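Local atomic coordinates of prephenate dehydratase (Arthrobacter aurescens, PDB entry 3MWB), a protein that probably catalyses the conversion of prephenate to phenylpyruvate in L-phenylalanine biosynthesis and binds L-phenylalanine at its ACT domain. Residues A[21-24]-A[25-28]; A[65-68]-A[69-73]; A[119-123]-A[124-128]; A[133-136]-A[137-141]; A[214-217]-A[218-222]. All coordinates share one frame; numbering follows the deposited sequence. Where two conformers were deposited one is given.

Contact 1: residues A[21-24]-A[25-28]; sequences AALM and QVPG
V26 closes a type I beta turn onto L23 near the end of the helix that begins at residue 18, and its side chain folds back over the same carbonyl that its backbone grips. Starting at CB, V26 sits 3.4 Å from L23 O. With CG1 anti to the backbone N (chi1 -173°), the other branch, CG2, is left beside that N and swings back over the turn. There V26 CG2 lies 3.3 Å from L23 O, and V26 CG2 is 4.3 Å from L23 CD1. The backbone bond that shuts the turn, V26 N to L23 O, is 3.0 Å long. One residue earlier Q25 N reaches A22 O at 3.2 Å. L23 and V26 both rest on M56 of strand 54-60, while A22 packs on V88 and V26 on R84 of strand 81-89. Bonds from residue i+3 to residue i, tightened relative to the alpha pattern, together with the apolar L23 and V26 pair turned onto the sheet, imply a helix end that unwinds into a turn held by main-chain bonds and a greasy inner side.

Contact 2: residues A[65-68]-A[69-73]; sequences GGVT and ATLDA
V67 and L71 meet one helical turn apart, V67 CG1 lying 4.3 Å from L71 CD1 in the first turn of helix 67-73. Beneath them L71 N bonds to V67 O at 3.1 Å, and L71 CG lies 3.5 Å from the same oxygen. Before this comes T70 N to G66 O, also 3.1 Å. G66 is the N-cap, with a positive phi of 93° at which a side chain would jam against the preceding carbonyl. One residue on, D72 N reaches T68 O at 3.0 Å. A water between T68 O and D72 OD2 may link the two residues further, but the bridge is doubtful: its approach to OD2 is suspiciously short and its bond to T68 O weak.

The second shell fixes the polar ends. T70 OG1, turned anti to its own carbonyl carbon (chi1 -69°), is hydrogen-bonded to P58 O, tying the helix to strand 54-60. D72 OD2 makes a salt bridge to R236 of strand 230-237, in the ACT region.

Helix 67-73 lies between layers of the fold: A69 and T70 rest on V40 of helix 40-48, T70 and L71 pack on V57 and I59 of strand 54-60, and L71 and D72 face strands 230-237 and 245-252, while T68 touches H113 of the second subunit.

Contact 3: residues A[119-123]-A[124-128]; sequences RLWVD and EHLPN
The W121 indole takes H125 over one face: H125 CD2 stands 3.3 Å above the ring plane, toward its rim, and comes within 3.4 Å of W121 NE1. The imidazole turns its edge to that face, an edge-to-face pair with planes at 55° and the five-membered centroids 4.5 Å apart. H125 CB adds a CH-pi contact, 4.0 Å from the centre of the six-membered ring and almost straight over it. At the indole edge, near its plane, L126 CD1 touches W121 CZ3 at 4.0 Å. The imidazole has E124 CG over one of its faces. CG of W121 stands opposite the backbone N (chi1 -166°), which lays the indole along the next turn. The main-chain bond from H125 N to W121 O is 2.9 Å. R119 NH2 meets the syn lone pair of D123 OD1 in a 3.0 Å salt bridge. Replacing W121 by a serine would probably take away the indole face that the H125 edge points at, free the imidazole to turn, and open a gap beside L126. The apolar W121 and L126 pair turns to L94 of strand 93-96, H125 is an exposed aromatic partner, and the ion pair runs along the helix.

Contact 4: residues A[133-136]-A[137-141]; sequences PGSS and TAASA
Helix 137-143 begins with a serine N-cap, S136, whose side chain takes the backbone N-H of A139: S136 OG to A139 N is 3.2 Å and close to straight at 167°. The hydroxyl gets there by sitting between the backbone N and the carbonyl carbon (chi1 66°), and it also rests against A139 CB at 3.5 Å. S135 OG meets the same methyl, also at 3.5 Å. The carbonyl of S136 then opens the regular helical bonding, S140 N reaching S136 O at 3.1 Å. S140 OG lies 3.2 Å from that oxygen and is hydrogen-bonded to S109 OG of strand 107-110. This is the strand-loop-helix step after strand 130-133, the loop joined to strand 107-110 by backbone hydrogen bonding between G134 and T110 and, through S135, touching G134 of the second subunit. Losing the S136 hydroxyl, as with an alanine here, is likely to leave the A139 N-H without its capping acceptor and the first turn of the helix less firmly held. G134 matters too, since a CB there would run into S140 OG, which already stands 3.6 Å from G134 CA. T137 OG1 is instead hydrogen-bonded to E64 OE2.

Contact 5: residues A[214-217]-A[218-222]; sequences GALM and EILDQ. With PHE (phenylalanine), chain D.
The N-terminus of helix 215-224 forms part of the L-phenylalanine pocket of the ACT domain, with G214 as N-cap. L216 N donates to the ligand's OXT at 3.1 Å, almost straight at 170°, and A215 N is as near to OXT. The same leucine supplies apolar contact: L216 CB lies 3.7 Å from the ligand's CD1, and L216 CD2 is 3.8 Å from its CE1. A chi1 of 173° carries CG away from the backbone N, and the two methyls divide the work. L216 CD2 reaches the ring atoms CD1 and CE1 of the ligand, while L216 CD1 turns along the helix to meet L220 CG at 3.7 Å. Beneath this pair L220 N bonds to L216 O at 2.7 Å. I233 and F247 back L216 from the neighbouring strands, and I233 of the second subunit also packs on it. The ligand is held further by D211 and, from the second subunit, N229 and L230, which places the pocket at a subunit interface. A carboxylate set at the start of a helix is probably favoured by the helix dipole, while L216 joins that polar grip to the apolar side of the pocket.

In the fold
Along the chain the contacts come in order 1 to 5, each closing before the next opens. Contacts 1 to 4 belong to the prephenate dehydratase region and contact 5 to the ACT domain. Contacts 1 and 2 flank the sheet containing strands 54-60 and 81-89, their centres about 20 Å apart; contacts 3 and 4 belong with the other mixed sheet, that of strands 93-96 and 107-110, with centres about 19 Å apart. Contact 2 is nearest to contact 4, about 7 Å between closest atoms, yet reaches ACT strands 230-237 and 245-252. Contacts 3 and 5 lie farthest apart, about 47 Å between centres, so the phenylalanine pocket sits well away from the far lobe of the dehydratase region.

Contact 1: residues A[21-24]-A[25-28]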
loop_
_atom_site.group_PDB
_atom_site.type_symbol
_atom_site.label_atom_id
_atom_site.label_comp_id
_atom_site.label_asym_id
_atom_site.label_seq_id
_atom_site.Cartn_x
_atom_site.Cartn_y
_atom_site.Cartn_z
ATOM N N ALA A 21 -35.693 19.755 -17.394
ATOM C CA ALA A 21 -35.038 21.070 -17.322
ATOM C C ALA A 21 -33.547 20.975 -17.625
ATOM O O ALA A 21 -33.003 21.824 -18.309
ATOM C CB ALA A 21 -35.283 21.729 -15.955
ATOM N N ALA A 22 -32.912 19.911 -17.134
ATOM C CA ALA A 22 -31.485 19.647 -17.350
ATOM C C ALA A 22 -31.150 19.244 -18.785
ATOM O O ALA A 22 -30.172 19.715 -19.350
ATOM C CB ALA A 22 -31.006 18.572 -16.384
ATOM N N LEU A 23 -31.945 18.346 -19.362
ATOM C CA LEU A 23 -31.818 18.016 -20.782
ATOM C C LEU A 23 -31.937 19.273 -21.626
ATOM O O LEU A 23 -31.214 19.448 -22.608
ATOM C CB LEU A 23 -32.916 17.029 -21.202
ATOM C CG LEU A 23 -32.909 16.534 -22.653
ATOM C CD1 LEU A 23 -31.510 16.031 -23.084
ATOM C CD2 LEU A 23 -33.967 15.446 -22.834
HETATM N N MSE A 24 -32.854 20.144 -21.218
HETATM C CA MSE A 24 -33.160 21.381 -21.946
HETATM C C MSE A 24 -31.959 22.312 -22.096
HETATM O O MSE A 24 -31.938 23.171 -22.989
HETATM C CB MSE A 24 -34.319 22.125 -21.274
HETATM C CG MSE A 24 -35.686 21.585 -21.645
HETATM SE SE MSE A 24 -35.923 21.601 -23.574
HETATM C CE MSE A 24 -34.280 20.705 -24.053
ATOM N N GLN A 25 -30.958 22.135 -21.223
ATOM C CA GLN A 25 -29.738 22.966 -21.212
ATOM C C GLN A 25 -28.649 22.457 -22.167
ATOM O O GLN A 25 -27.707 23.177 -22.481
ATOM C CB GLN A 25 -29.167 23.116 -19.782
ATOM C CG GLN A 25 -28.081 22.092 -19.388
ATOM C CD GLN A 25 -27.278 22.493 -18.155
ATOM O OE1 GLN A 25 -27.815 23.035 -17.194
ATOM N NE2 GLN A 25 -25.984 22.207 -18.178
ATOM N N VAL A 26 -28.769 21.204 -22.614
ATOM C CA VAL A 26 -27.787 20.618 -23.553
ATOM C C VAL A 26 -27.945 21.250 -24.932
ATOM O O VAL A 26 -29.064 21.341 -25.428
ATOM C CB VAL A 26 -27.964 19.089 -23.688
ATOM C CG1 VAL A 26 -26.837 18.479 -24.523
ATOM C CG2 VAL A 26 -28.035 18.441 -22.312
ATOM N N PRO A 27 -26.833 21.697 -25.561
ATOM C CA PRO A 27 -26.942 22.392 -26.870
ATOM C C PRO A 27 -27.733 21.584 -27.906
ATOM O O PRO A 27 -27.551 20.375 -27.999
ATOM C CB PRO A 27 -25.484 22.538 -27.317
ATOM C CG PRO A 27 -24.690 22.535 -26.039
ATOM C CD PRO A 27 -25.437 21.640 -25.076
ATOM N N GLY A 28 -28.620 22.251 -28.647
ATOM C CA GLY A 28 -29.459 21.602 -29.659
ATOM C C GLY A 28 -30.688 20.853 -29.145
ATOM O O GLY A 28 -31.544 20.451 -29.939
#

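Contact 2: residues A[65-68]-A[69-73]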
loop_
_atom_site.group_PDB
_atom_site.type_symbol
_atom_site.label_atom_id
_atom_site.label_comp_id
_atom_site.label_asym_id
_atom_site.label_seq_id
_atom_site.Cartn_x
_atom_site.Cartn_y
_atom_site.Cartn_z
ATOM N N GLY A 65 -35.608 11.609 -7.433
ATOM C CA GLY A 65 -35.149 10.227 -7.303
ATOM C C GLY A 65 -34.430 9.769 -8.568
ATOM O O GLY A 65 -33.973 10.583 -9.377
ATOM N N GLY A 66 -34.297 8.459 -8.728
ATOM C CA GLY A 66 -33.590 7.912 -9.882
ATOM C C GLY A 66 -32.097 7.616 -9.747
ATOM O O GLY A 66 -31.552 6.908 -10.584
ATOM N N VAL A 67 -31.429 8.134 -8.716
ATOM C CA VAL A 67 -29.954 7.993 -8.608
ATOM C C VAL A 67 -29.430 6.544 -8.471
ATOM O O VAL A 67 -28.584 6.118 -9.251
ATOM C CB VAL A 67 -29.349 8.943 -7.529
ATOM C CG1 VAL A 67 -27.971 8.475 -7.063
ATOM C CG2 VAL A 67 -29.288 10.371 -8.068
ATOM N N THR A 68 -29.941 5.786 -7.507
ATOM C CA THR A 68 -29.529 4.379 -7.380
ATOM C C THR A 68 -29.886 3.566 -8.633
ATOM O O THR A 68 -29.110 2.721 -9.071
ATOM C CB THR A 68 -30.130 3.729 -6.152
ATOM O OG1 THR A 68 -31.529 4.073 -6.081
ATOM C CG2 THR A 68 -29.395 4.235 -4.904
ATOM N N ALA A 69 -31.046 3.835 -9.215
ATOM C CA ALA A 69 -31.399 3.196 -10.481
ATOM C C ALA A 69 -30.292 3.409 -11.522
ATOM O O ALA A 69 -29.919 2.481 -12.235
ATOM C CB ALA A 69 -32.734 3.703 -11.008
ATOM N N THR A 70 -29.784 4.630 -11.610
ATOM C CA THR A 70 -28.770 4.974 -12.596
ATOM C C THR A 70 -27.478 4.189 -12.375
ATOM O O THR A 70 -26.927 3.623 -13.307
ATOM C CB THR A 70 -28.459 6.473 -12.567
ATOM O OG1 THR A 70 -29.590 7.197 -13.068
ATOM C CG2 THR A 70 -27.230 6.776 -13.410
ATOM N N LEU A 71 -27.030 4.146 -11.126
ATOM C CA LEU A 71 -25.786 3.492 -10.751
ATOM C C LEU A 71 -25.850 2.002 -11.035
ATOM O O LEU A 71 -24.870 1.415 -11.470
ATOM C CB LEU A 71 -25.482 3.739 -9.269
ATOM C CG LEU A 71 -25.278 5.198 -8.858
ATOM C CD1 LEU A 71 -25.086 5.275 -7.342
ATOM C CD2 LEU A 71 -24.079 5.788 -9.589
ATOM N N ASP A 72 -27.010 1.392 -10.821
ATOM C CA ASP A 72 -27.141 -0.042 -11.084
ATOM C C ASP A 72 -27.266 -0.296 -12.585
ATOM O O ASP A 72 -26.672 -1.249 -13.118
ATOM C CB ASP A 72 -28.319 -0.622 -10.293
ATOM C CG ASP A 72 -28.020 -0.716 -8.801
ATOM O OD1 ASP A 72 -26.834 -0.560 -8.424
ATOM O OD2 ASP A 72 -28.956 -0.967 -8.009
ATOM N N ALA A 73 -28.008 0.565 -13.271
ATOM C CA ALA A 73 -28.310 0.330 -14.700
ATOM C C ALA A 73 -27.062 0.371 -15.596
ATOM O O ALA A 73 -26.914 -0.450 -16.520
ATOM C CB ALA A 73 -29.353 1.317 -15.188
HETATM O O HOH W 1 -31.096 0.257 -8.355
#

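Contact 3: residues A[119-123]-A[124-128]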
loop_
_atom_site.group_PDB
_atom_site.type_symbol
_atom_site.label_atom_id
_atom_site.label_comp_id
_atom_site.label_asym_id
_atom_site.label_seq_id
_atom_site.Cartn_x
_atom_site.Cartn_y
_atom_site.Cartn_z
ATOM N N ARG A 119 -37.994 22.857 3.978
ATOM C CA ARG A 119 -38.448 22.960 5.360
ATOM C C ARG A 119 -38.457 24.361 5.945
ATOM O O ARG A 119 -39.428 24.740 6.600
ATOM C CB ARG A 119 -37.634 22.019 6.265
ATOM C CG ARG A 119 -37.861 20.533 5.951
ATOM C CD ARG A 119 -39.364 20.220 5.842
ATOM N NE ARG A 119 -40.063 20.647 7.046
ATOM C CZ ARG A 119 -40.082 19.965 8.192
ATOM N NH1 ARG A 119 -39.466 18.786 8.288
ATOM N NH2 ARG A 119 -40.733 20.455 9.242
ATOM N N LEU A 120 -37.389 25.124 5.717
ATOM C CA LEU A 120 -37.209 26.417 6.390
ATOM C C LEU A 120 -38.327 27.388 6.036
ATOM O O LEU A 120 -39.005 27.923 6.917
ATOM C CB LEU A 120 -35.850 27.040 6.057
ATOM C CG LEU A 120 -34.609 26.395 6.668
ATOM C CD1 LEU A 120 -33.341 26.924 5.985
ATOM C CD2 LEU A 120 -34.562 26.601 8.181
ATOM N N TRP A 121 -38.507 27.593 4.736
ATOM C CA TRP A 121 -39.555 28.447 4.210
ATOM C C TRP A 121 -40.949 27.945 4.596
ATOM O O TRP A 121 -41.771 28.714 5.089
ATOM C CB TRP A 121 -39.418 28.534 2.692
ATOM C CG TRP A 121 -40.223 29.622 2.101
ATOM C CD1 TRP A 121 -39.800 30.885 1.803
ATOM C CD2 TRP A 121 -41.605 29.564 1.745
ATOM N NE1 TRP A 121 -40.833 31.611 1.268
ATOM C CE2 TRP A 121 -41.954 30.826 1.227
ATOM C CE3 TRP A 121 -42.583 28.564 1.810
ATOM C CZ2 TRP A 121 -43.239 31.117 0.776
ATOM C CZ3 TRP A 121 -43.861 28.858 1.363
ATOM C CH2 TRP A 121 -44.175 30.124 0.855
ATOM N N VAL A 122 -41.221 26.661 4.376
ATOM C CA VAL A 122 -42.538 26.115 4.712
ATOM C C VAL A 122 -42.884 26.256 6.206
ATOM O O VAL A 122 -43.954 26.759 6.528
ATOM C CB VAL A 122 -42.728 24.650 4.202
ATOM C CG1 VAL A 122 -43.962 24.009 4.827
ATOM C CG2 VAL A 122 -42.834 24.624 2.677
ATOM N N ASP A 123 -41.988 25.835 7.104
ATOM C CA ASP A 123 -42.233 25.978 8.557
ATOM C C ASP A 123 -42.515 27.430 8.954
ATOM O O ASP A 123 -43.310 27.693 9.860
ATOM C CB ASP A 123 -41.040 25.504 9.390
ATOM C CG ASP A 123 -40.833 24.010 9.341
ATOM O OD1 ASP A 123 -41.673 23.267 8.780
ATOM O OD2 ASP A 123 -39.799 23.570 9.877
ATOM N N GLU A 124 -41.826 28.357 8.299
ATOM C CA GLU A 124 -41.939 29.772 8.632
ATOM C C GLU A 124 -43.240 30.370 8.110
ATOM O O GLU A 124 -43.959 31.025 8.853
ATOM C CB GLU A 124 -40.733 30.550 8.101
ATOM C CG GLU A 124 -40.814 32.057 8.315
ATOM C CD GLU A 124 -40.694 32.471 9.779
ATOM O OE1 GLU A 124 -40.214 31.658 10.599
ATOM O OE2 GLU A 124 -41.083 33.613 10.110
ATOM N N HIS A 125 -43.547 30.106 6.842
ATOM C CA HIS A 125 -44.647 30.777 6.163
ATOM C C HIS A 125 -45.926 29.960 6.037
ATOM O O HIS A 125 -46.997 30.543 5.904
ATOM C CB HIS A 125 -44.187 31.294 4.799
ATOM C CG HIS A 125 -43.052 32.260 4.894
ATOM N ND1 HIS A 125 -43.155 33.461 5.559
ATOM C CD2 HIS A 125 -41.781 32.188 4.437
ATOM C CE1 HIS A 125 -41.998 34.095 5.500
ATOM N NE2 HIS A 125 -41.149 33.343 4.822
ATOM N N LEU A 126 -45.813 28.631 6.061
ATOM C CA LEU A 126 -46.989 27.750 6.104
ATOM C C LEU A 126 -46.892 26.712 7.240
ATOM O O LEU A 126 -46.880 25.502 6.988
ATOM C CB LEU A 126 -47.217 27.073 4.746
ATOM C CG LEU A 126 -47.393 27.974 3.516
ATOM C CD1 LEU A 126 -47.377 27.164 2.233
ATOM C CD2 LEU A 126 -48.671 28.811 3.608
ATOM N N PRO A 127 -46.847 27.181 8.502
ATOM C CA PRO A 127 -46.582 26.280 9.626
ATOM C C PRO A 127 -47.655 25.195 9.829
ATOM O O PRO A 127 -47.365 24.146 10.415
ATOM C CB PRO A 127 -46.521 27.225 10.828
ATOM C CG PRO A 127 -47.378 28.390 10.444
ATOM C CD PRO A 127 -47.178 28.546 8.954
ATOM N N ASN A 128 -48.867 25.440 9.334
ATOM C CA ASN A 128 -49.989 24.518 9.545
ATOM C C ASN A 128 -50.272 23.603 8.362
ATOM O O ASN A 128 -51.199 22.789 8.404
ATOM C CB ASN A 128 -51.251 25.292 9.932
ATOM C CG ASN A 128 -51.070 26.098 11.198
ATOM O OD1 ASN A 128 -51.542 27.227 11.295
ATOM N ND2 ASN A 128 -50.370 25.524 12.173
#

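Contact 4: residues A[133-136]-A[137-141]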
loop_
_atom_site.group_PDB
_atom_site.type_symbol
_atom_site.label_atom_id
_atom_site.label_comp_id
_atom_site.label_asym_id
_atom_site.label_seq_id
_atom_site.Cartn_x
_atom_site.Cartn_y
_atom_site.Cartn_z
ATOM N N PRO A 133 -47.288 13.338 0.077
ATOM C CA PRO A 133 -46.212 12.772 -0.747
ATOM C C PRO A 133 -46.650 12.540 -2.196
ATOM O O PRO A 133 -47.741 12.030 -2.431
ATOM C CB PRO A 133 -45.897 11.443 -0.055
ATOM C CG PRO A 133 -46.428 11.606 1.348
ATOM C CD PRO A 133 -47.643 12.456 1.205
ATOM N N GLY A 134 -45.811 12.949 -3.143
ATOM C CA GLY A 134 -46.097 12.788 -4.566
ATOM C C GLY A 134 -45.072 11.873 -5.217
ATOM O O GLY A 134 -44.003 11.652 -4.651
ATOM N N SER A 135 -45.390 11.352 -6.405
ATOM C CA SER A 135 -44.472 10.487 -7.161
ATOM C C SER A 135 -43.300 11.258 -7.785
ATOM O O SER A 135 -42.196 10.725 -7.908
ATOM C CB SER A 135 -45.234 9.692 -8.241
ATOM O OG SER A 135 -45.763 10.591 -9.208
ATOM N N SER A 136 -43.556 12.502 -8.183
ATOM C CA SER A 136 -42.536 13.430 -8.690
ATOM C C SER A 136 -43.021 14.869 -8.499
ATOM O O SER A 136 -44.205 15.083 -8.215
ATOM C CB SER A 136 -42.210 13.161 -10.171
ATOM O OG SER A 136 -43.311 13.428 -11.028
ATOM N N THR A 137 -42.122 15.847 -8.630
ATOM C CA THR A 137 -42.526 17.245 -8.535
ATOM C C THR A 137 -43.535 17.592 -9.635
ATOM O O THR A 137 -44.538 18.262 -9.373
ATOM C CB THR A 137 -41.323 18.265 -8.537
ATOM O OG1 THR A 137 -40.670 18.283 -9.819
ATOM C CG2 THR A 137 -40.309 17.925 -7.428
ATOM N N ALA A 138 -43.254 17.125 -10.851
ATOM C CA ALA A 138 -44.117 17.376 -12.011
ATOM C C ALA A 138 -45.532 16.822 -11.817
ATOM O O ALA A 138 -46.495 17.542 -12.046
ATOM C CB ALA A 138 -43.489 16.821 -13.291
ATOM N N ALA A 139 -45.654 15.560 -11.395
ATOM C CA ALA A 139 -46.969 14.956 -11.134
ATOM C C ALA A 139 -47.735 15.719 -10.055
ATOM O O ALA A 139 -48.946 15.926 -10.169
ATOM C CB ALA A 139 -46.844 13.480 -10.763
ATOM N N SER A 140 -47.020 16.144 -9.016
ATOM C CA SER A 140 -47.614 16.937 -7.956
ATOM C C SER A 140 -48.188 18.222 -8.525
ATOM O O SER A 140 -49.328 18.582 -8.210
ATOM C CB SER A 140 -46.590 17.245 -6.865
ATOM O OG SER A 140 -46.343 16.090 -6.091
ATOM N N ALA A 141 -47.403 18.896 -9.365
ATOM C CA ALA A 141 -47.847 20.107 -10.030
ATOM C C ALA A 141 -49.060 19.861 -10.932
ATOM O O ALA A 141 -50.054 20.600 -10.835
ATOM C CB ALA A 141 -46.691 20.770 -10.819
#

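Contact 5: residues A[214-217]-A[218-222]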
loop_
_atom_site.group_PDB
_atom_site.type_symbol
_atom_site.label_atom_id
_atom_site.label_comp_id
_atom_site.label_asym_id
_atom_site.label_seq_id
_atom_site.Cartn_x
_atom_site.Cartn_y
_atom_site.Cartn_z
ATOM N N GLY A 214 -8.328 -4.935 1.996
ATOM C CA GLY A 214 -7.410 -4.331 1.035
ATOM C C GLY A 214 -7.701 -4.603 -0.434
ATOM O O GLY A 214 -6.906 -4.216 -1.286
ATOM N N ALA A 215 -8.824 -5.257 -0.747
ATOM C CA ALA A 215 -9.122 -5.609 -2.158
ATOM C C ALA A 215 -9.432 -4.359 -2.977
ATOM O O ALA A 215 -8.971 -4.192 -4.129
ATOM C CB ALA A 215 -10.276 -6.602 -2.248
ATOM N N LEU A 216 -10.213 -3.480 -2.369
ATOM C CA LEU A 216 -10.530 -2.208 -2.973
ATOM C C LEU A 216 -9.258 -1.370 -3.087
ATOM O O LEU A 216 -9.026 -0.729 -4.116
ATOM C CB LEU A 216 -11.593 -1.467 -2.162
ATOM C CG LEU A 216 -11.877 -0.029 -2.628
ATOM C CD1 LEU A 216 -12.289 0.025 -4.099
ATOM C CD2 LEU A 216 -12.955 0.611 -1.764
HETATM N N MSE A 217 -8.449 -1.365 -2.026
HETATM C CA MSE A 217 -7.176 -0.646 -2.063
HETATM C C MSE A 217 -6.349 -1.038 -3.280
HETATM O O MSE A 217 -5.791 -0.166 -3.942
HETATM C CB MSE A 217 -6.375 -0.906 -0.810
HETATM C CG MSE A 217 -6.842 -0.060 0.361
HETATM SE SE MSE A 217 -5.308 0.360 1.425
HETATM C CE MSE A 217 -4.076 0.793 -0.012
ATOM N N GLU A 218 -6.290 -2.338 -3.575
ATOM C CA GLU A 218 -5.606 -2.812 -4.770
ATOM C C GLU A 218 -6.194 -2.168 -6.029
ATOM O O GLU A 218 -5.455 -1.787 -6.920
ATOM C CB GLU A 218 -5.651 -4.346 -4.869
ATOM C CG GLU A 218 -4.701 -4.937 -5.922
ATOM C CD GLU A 218 -4.885 -6.450 -6.131
ATOM O OE1 GLU A 218 -5.910 -7.005 -5.661
ATOM O OE2 GLU A 218 -4.007 -7.080 -6.769
ATOM N N ILE A 219 -7.514 -2.029 -6.094
ATOM C CA ILE A 219 -8.161 -1.401 -7.258
ATOM C C ILE A 219 -7.886 0.112 -7.292
ATOM O O ILE A 219 -7.539 0.687 -8.338
ATOM C CB ILE A 219 -9.684 -1.716 -7.278
ATOM C CG1 ILE A 219 -9.914 -3.187 -7.648
ATOM C CG2 ILE A 219 -10.425 -0.796 -8.254
ATOM C CD1 ILE A 219 -11.313 -3.741 -7.220
ATOM N N LEU A 220 -7.993 0.756 -6.139
ATOM C CA LEU A 220 -7.757 2.200 -6.054
ATOM C C LEU A 220 -6.298 2.597 -6.334
ATOM O O LEU A 220 -6.040 3.653 -6.932
ATOM C CB LEU A 220 -8.246 2.747 -4.721
ATOM C CG LEU A 220 -9.781 2.665 -4.566
ATOM C CD1 LEU A 220 -10.290 3.667 -3.571
ATOM C CD2 LEU A 220 -10.504 2.873 -5.907
ATOM N N ASP A 221 -5.368 1.722 -5.956
ATOM C CA ASP A 221 -3.951 1.950 -6.187
ATOM C C ASP A 221 -3.621 2.097 -7.670
ATOM O O ASP A 221 -2.674 2.798 -8.003
ATOM C CB ASP A 221 -3.080 0.845 -5.572
ATOM C CG ASP A 221 -1.643 1.298 -5.353
ATOM O OD1 ASP A 221 -1.447 2.338 -4.703
ATOM O OD2 ASP A 221 -0.701 0.614 -5.826
ATOM N N GLN A 222 -4.401 1.460 -8.550
ATOM C CA GLN A 222 -4.185 1.628 -9.989
ATOM C C GLN A 222 -4.245 3.111 -10.378
ATOM O O GLN A 222 -3.423 3.566 -11.167
ATOM C CB GLN A 222 -5.168 0.806 -10.817
ATOM C CG GLN A 222 -5.111 -0.697 -10.569
ATOM C CD GLN A 222 -3.703 -1.263 -10.654
ATOM O OE1 GLN A 222 -2.980 -1.038 -11.621
ATOM N NE2 GLN A 222 -3.314 -2.015 -9.627
HETATM N N PHE D . -14.082 -6.056 1.380
HETATM C CA PHE D . -13.091 -5.457 0.450
HETATM C C PHE D . -12.160 -4.449 1.122
HETATM O O PHE D . -12.226 -4.220 2.325
HETATM C CB PHE D . -13.784 -4.856 -0.789
HETATM C CG PHE D . -14.838 -3.802 -0.490
HETATM C CD1 PHE D . -14.474 -2.495 -0.144
HETATM C CD2 PHE D . -16.194 -4.107 -0.613
HETATM C CE1 PHE D . -15.439 -1.511 0.093
HETATM C CE2 PHE D . -17.183 -3.112 -0.382
HETATM C CZ PHE D . -16.799 -1.830 -0.014
HETATM O OXT PHE D . -11.301 -3.830 0.480
#